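Local coordinates for 3-hydroxyacyl-CoA dehydrogenase type-2 (PDB 3PPI), which probably catalyses the NAD-dependent oxidation of 3-hydroxyacyl-CoA thioesters to 3-ketoacyl-CoA, as a member of the short-chain dehydrogenase/reductase family, at residues A[209-221]-A[259-273]. Sequence-based numbering, arbitrary orientation.
Sequences GIRVNTIAPGTMK and LLTNGYINGEVMRLD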
# COMPACT_ATOMS: atom_id res chain seq x y z
N GLY A 209 -3.62 -22.45 -13.58
CA GLY A 209 -2.19 -22.50 -13.32
C GLY A 209 -1.39 -21.51 -14.16
O GLY A 209 -0.31 -21.85 -14.68
N ILE A 210 -1.90 -20.29 -14.27
CA ILE A 210 -1.20 -19.22 -14.97
C ILE A 210 -0.94 -18.11 -13.95
O ILE A 210 -1.88 -17.54 -13.38
CB ILE A 210 -2.01 -18.68 -16.16
CG1 ILE A 210 -2.27 -19.78 -17.19
CG2 ILE A 210 -1.29 -17.50 -16.81
CD1 ILE A 210 -3.27 -19.36 -18.26
N ARG A 211 0.34 -17.81 -13.71
CA ARG A 211 0.69 -16.76 -12.77
C ARG A 211 0.60 -15.41 -13.46
O ARG A 211 0.85 -15.31 -14.67
CB ARG A 211 2.10 -17.01 -12.19
CG ARG A 211 2.10 -18.21 -11.17
CD ARG A 211 3.45 -18.45 -10.54
NE ARG A 211 4.43 -18.70 -11.58
CZ ARG A 211 5.31 -17.82 -12.06
NH1 ARG A 211 5.42 -16.59 -11.58
NH2 ARG A 211 6.11 -18.21 -13.05
N VAL A 212 0.22 -14.39 -12.70
CA VAL A 212 0.16 -13.02 -13.20
C VAL A 212 0.85 -12.08 -12.22
O VAL A 212 0.46 -12.00 -11.06
CB VAL A 212 -1.28 -12.54 -13.42
CG1 VAL A 212 -1.27 -11.12 -14.02
CG2 VAL A 212 -2.03 -13.50 -14.33
N ASN A 213 1.87 -11.37 -12.70
CA ASN A 213 2.59 -10.37 -11.93
C ASN A 213 2.83 -9.15 -12.81
O ASN A 213 2.64 -9.19 -14.03
CB ASN A 213 3.91 -10.91 -11.41
CG ASN A 213 3.75 -12.08 -10.47
OD1 ASN A 213 3.34 -11.92 -9.33
ND2 ASN A 213 4.05 -13.28 -10.96
N THR A 214 3.23 -8.06 -12.17
CA THR A 214 3.39 -6.78 -12.80
C THR A 214 4.67 -6.12 -12.32
O THR A 214 5.03 -6.22 -11.14
CB THR A 214 2.19 -5.90 -12.42
OG1 THR A 214 1.01 -6.46 -13.02
CG2 THR A 214 2.36 -4.42 -12.85
N ILE A 215 5.34 -5.43 -13.24
CA ILE A 215 6.49 -4.60 -12.90
C ILE A 215 6.00 -3.17 -12.96
O ILE A 215 5.35 -2.77 -13.94
CB ILE A 215 7.65 -4.79 -13.89
CG1 ILE A 215 8.15 -6.25 -13.88
CG2 ILE A 215 8.80 -3.81 -13.58
CD1 ILE A 215 9.18 -6.57 -14.99
N ALA A 216 6.30 -2.41 -11.91
CA ALA A 216 6.05 -0.96 -11.88
C ALA A 216 7.38 -0.24 -11.98
O ALA A 216 8.06 -0.05 -10.98
CB ALA A 216 5.32 -0.56 -10.60
N PRO A 217 7.78 0.15 -13.20
CA PRO A 217 9.06 0.82 -13.30
C PRO A 217 9.04 2.25 -12.77
O PRO A 217 7.99 2.90 -12.75
CB PRO A 217 9.34 0.86 -14.81
CG PRO A 217 8.38 -0.08 -15.43
CD PRO A 217 7.20 -0.15 -14.52
N GLY A 218 10.20 2.71 -12.31
CA GLY A 218 10.43 4.11 -12.04
C GLY A 218 10.77 4.78 -13.36
O GLY A 218 10.10 4.55 -14.36
N THR A 219 11.80 5.62 -13.37
CA THR A 219 12.23 6.34 -14.57
C THR A 219 13.29 5.51 -15.29
O THR A 219 14.37 5.26 -14.74
CB THR A 219 12.78 7.74 -14.23
OG1 THR A 219 11.87 8.37 -13.32
CG2 THR A 219 12.94 8.60 -15.50
N MET A 220 12.96 5.09 -16.51
CA MET A 220 13.77 4.14 -17.27
C MET A 220 14.36 4.78 -18.52
O MET A 220 13.75 5.68 -19.12
CB MET A 220 12.91 2.94 -17.69
CG MET A 220 12.16 2.23 -16.57
SD MET A 220 13.18 1.70 -15.17
CE MET A 220 13.88 0.16 -15.81
N LYS A 221 15.54 4.30 -18.91
CA LYS A 221 16.25 4.81 -20.07
C LYS A 221 15.72 4.19 -21.35
O LYS A 221 16.22 3.16 -21.80
CB LYS A 221 17.75 4.53 -19.95
CG LYS A 221 18.64 5.11 -21.07
CD LYS A 221 20.11 4.74 -20.79
CE LYS A 221 20.97 4.71 -22.04
NZ LYS A 221 21.14 6.05 -22.63
N LEU A 259 10.12 -12.94 -12.99
CA LEU A 259 8.68 -13.15 -12.74
C LEU A 259 8.12 -14.33 -13.53
O LEU A 259 7.17 -14.99 -13.11
CB LEU A 259 7.90 -11.88 -13.06
CG LEU A 259 8.18 -10.71 -12.12
CD1 LEU A 259 7.47 -9.43 -12.55
CD2 LEU A 259 7.82 -11.07 -10.70
N LEU A 260 8.72 -14.58 -14.68
CA LEU A 260 8.34 -15.71 -15.51
C LEU A 260 8.85 -17.03 -14.97
O LEU A 260 8.20 -18.05 -15.17
CB LEU A 260 8.85 -15.51 -16.94
CG LEU A 260 8.22 -14.36 -17.74
CD1 LEU A 260 8.77 -14.36 -19.15
CD2 LEU A 260 6.70 -14.42 -17.76
N THR A 261 9.99 -17.03 -14.29
CA THR A 261 10.64 -18.29 -13.90
C THR A 261 10.47 -18.70 -12.43
O THR A 261 10.48 -19.89 -12.13
CB THR A 261 12.15 -18.27 -14.22
OG1 THR A 261 12.75 -17.14 -13.57
CG2 THR A 261 12.38 -18.20 -15.74
N ASN A 262 10.33 -17.75 -11.51
CA ASN A 262 10.19 -18.11 -10.09
C ASN A 262 8.80 -18.69 -9.88
O ASN A 262 7.80 -18.03 -10.18
CB ASN A 262 10.37 -16.89 -9.19
CG ASN A 262 10.27 -17.24 -7.72
OD1 ASN A 262 9.18 -17.47 -7.20
ND2 ASN A 262 11.41 -17.30 -7.05
N GLY A 263 8.71 -19.90 -9.34
CA GLY A 263 7.44 -20.61 -9.28
C GLY A 263 6.41 -20.14 -8.26
O GLY A 263 5.25 -20.53 -8.35
N TYR A 264 6.81 -19.32 -7.28
CA TYR A 264 5.87 -18.94 -6.21
C TYR A 264 5.39 -17.49 -6.26
O TYR A 264 4.43 -17.15 -5.59
CB TYR A 264 6.46 -19.24 -4.81
CG TYR A 264 5.41 -19.61 -3.76
CD1 TYR A 264 4.51 -20.64 -3.98
CD2 TYR A 264 5.32 -18.92 -2.55
CE1 TYR A 264 3.55 -20.98 -3.04
CE2 TYR A 264 4.37 -19.27 -1.60
CZ TYR A 264 3.48 -20.31 -1.86
OH TYR A 264 2.53 -20.67 -0.94
N ILE A 265 6.03 -16.64 -7.06
CA ILE A 265 5.64 -15.23 -7.09
C ILE A 265 4.40 -15.10 -7.97
O ILE A 265 4.41 -15.52 -9.14
CB ILE A 265 6.80 -14.29 -7.53
CG1 ILE A 265 6.40 -12.82 -7.36
CG2 ILE A 265 7.25 -14.58 -8.97
CD1 ILE A 265 7.62 -11.87 -7.14
N ASN A 266 3.31 -14.61 -7.38
CA ASN A 266 2.02 -14.51 -8.06
C ASN A 266 1.17 -13.39 -7.46
O ASN A 266 1.17 -13.18 -6.25
CB ASN A 266 1.27 -15.85 -7.96
CG ASN A 266 0.13 -15.98 -8.97
OD1 ASN A 266 0.02 -15.18 -9.90
ND2 ASN A 266 -0.71 -17.02 -8.81
N GLY A 267 0.42 -12.69 -8.32
CA GLY A 267 -0.39 -11.57 -7.90
C GLY A 267 0.34 -10.40 -7.27
O GLY A 267 -0.23 -9.67 -6.47
N GLU A 268 1.60 -10.23 -7.63
CA GLU A 268 2.48 -9.26 -7.01
C GLU A 268 2.85 -8.15 -7.98
O GLU A 268 2.97 -8.37 -9.19
CB GLU A 268 3.73 -9.99 -6.47
CG GLU A 268 4.96 -9.12 -6.09
CD GLU A 268 4.69 -8.13 -4.95
OE1 GLU A 268 3.50 -7.81 -4.65
OE2 GLU A 268 5.68 -7.65 -4.36
N VAL A 269 3.01 -6.96 -7.45
CA VAL A 269 3.55 -5.83 -8.19
C VAL A 269 4.96 -5.53 -7.68
O VAL A 269 5.15 -5.27 -6.48
CB VAL A 269 2.69 -4.58 -8.03
CG1 VAL A 269 3.30 -3.43 -8.84
CG2 VAL A 269 1.26 -4.86 -8.49
N MET A 270 5.93 -5.59 -8.59
CA MET A 270 7.33 -5.34 -8.26
C MET A 270 7.73 -3.94 -8.69
O MET A 270 7.78 -3.64 -9.89
CB MET A 270 8.23 -6.34 -8.99
CG MET A 270 9.71 -6.10 -8.73
SD MET A 270 10.83 -6.90 -9.91
CE MET A 270 10.53 -8.61 -9.58
N ARG A 271 8.04 -3.08 -7.72
CA ARG A 271 8.62 -1.77 -8.02
C ARG A 271 10.06 -1.92 -8.46
O ARG A 271 10.85 -2.58 -7.77
CB ARG A 271 8.56 -0.84 -6.79
CG ARG A 271 7.17 -0.53 -6.25
CD ARG A 271 7.21 0.47 -5.08
NE ARG A 271 7.74 1.77 -5.52
CZ ARG A 271 7.12 2.94 -5.46
NH1 ARG A 271 5.94 3.08 -4.89
NH2 ARG A 271 7.73 4.03 -5.93
N LEU A 272 10.40 -1.32 -9.59
CA LEU A 272 11.77 -1.41 -10.16
C LEU A 272 12.21 0.03 -10.46
O LEU A 272 11.95 0.55 -11.54
CB LEU A 272 11.75 -2.25 -11.43
CG LEU A 272 13.09 -2.58 -12.07
CD1 LEU A 272 13.88 -3.49 -11.14
CD2 LEU A 272 12.90 -3.22 -13.46
N ASP A 273 12.79 0.68 -9.46
CA ASP A 273 12.84 2.14 -9.43
C ASP A 273 14.00 2.82 -8.68
O ASP A 273 13.97 4.04 -8.48
CB ASP A 273 11.50 2.66 -8.88
CG ASP A 273 11.24 2.25 -7.42
OD1 ASP A 273 12.15 1.77 -6.69
OD2 ASP A 273 10.08 2.42 -6.99
O HOH W 1 -2.73 -17.60 -10.68
O HOH W 2 4.53 -13.62 -13.82
O HOH W 3 13.53 5.27 -10.93
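Arg211 reaches from its strand into the turn that follows helix 249-261, and its side chain is worth following outward. CB lies 3.6 Å from Asn266 OD1, CG has Asn266 CG as its nearest neighbour across the contact, the guanidinium and amide planes being 79° apart, and CD rests against the carbonyl oxygens of Ile265 and Gly263. There the chain bends (chi3 -57°), bringing the guanidinium under the helix end. NE forms a salt bridge with Glu165. NH1 does the main work, bonding to Leu259 O and Ile265 O, both at 2.8 Å and close to the guanidinium plane, the bond to Leu259 O being the straighter, while NH2 adds a weak bond to Leu260 O. One face of the group is covered by Asn262 O, 3.0 Å above the plane, too far off the N-H directions to accept a hydrogen bond from the guanidinium. This cluster of carbonyls would be expected to stabilise the positive charge.

Ile265 O has a second donor, Asn213 ND2 at 2.9 Å, which comes from above the carbonyl plane; OD1 of the same amide accepts from Glu268 N, so both ends of the Asn213 amide are fixed. Asn266 OD1 in turn takes Val212 N at 2.9 Å, standing in for a backbone acceptor before regular pairing begins. From Thr214 on, strands 210-217 and 269-272 run parallel as the last two strands of the Rossmann-type sheet of short-chain dehydrogenases, helix 249-261 being the last helix of the crossover that joins them. Their bonds run from Thr214 N to Glu268 O through to Gly218 N, which meets Leu272 O at 2.9 Å. On the face turned to that helix, Ile215 CG1 touches Leu259 CD1 at 3.5 Å and its CG2 lies beside Leu272 CB. Ala216 CB meets Val269 CG1 on the other face, toward helix 185-205. Along this outer strand a second subunit docks, its Glu268 accepting from Arg271 N.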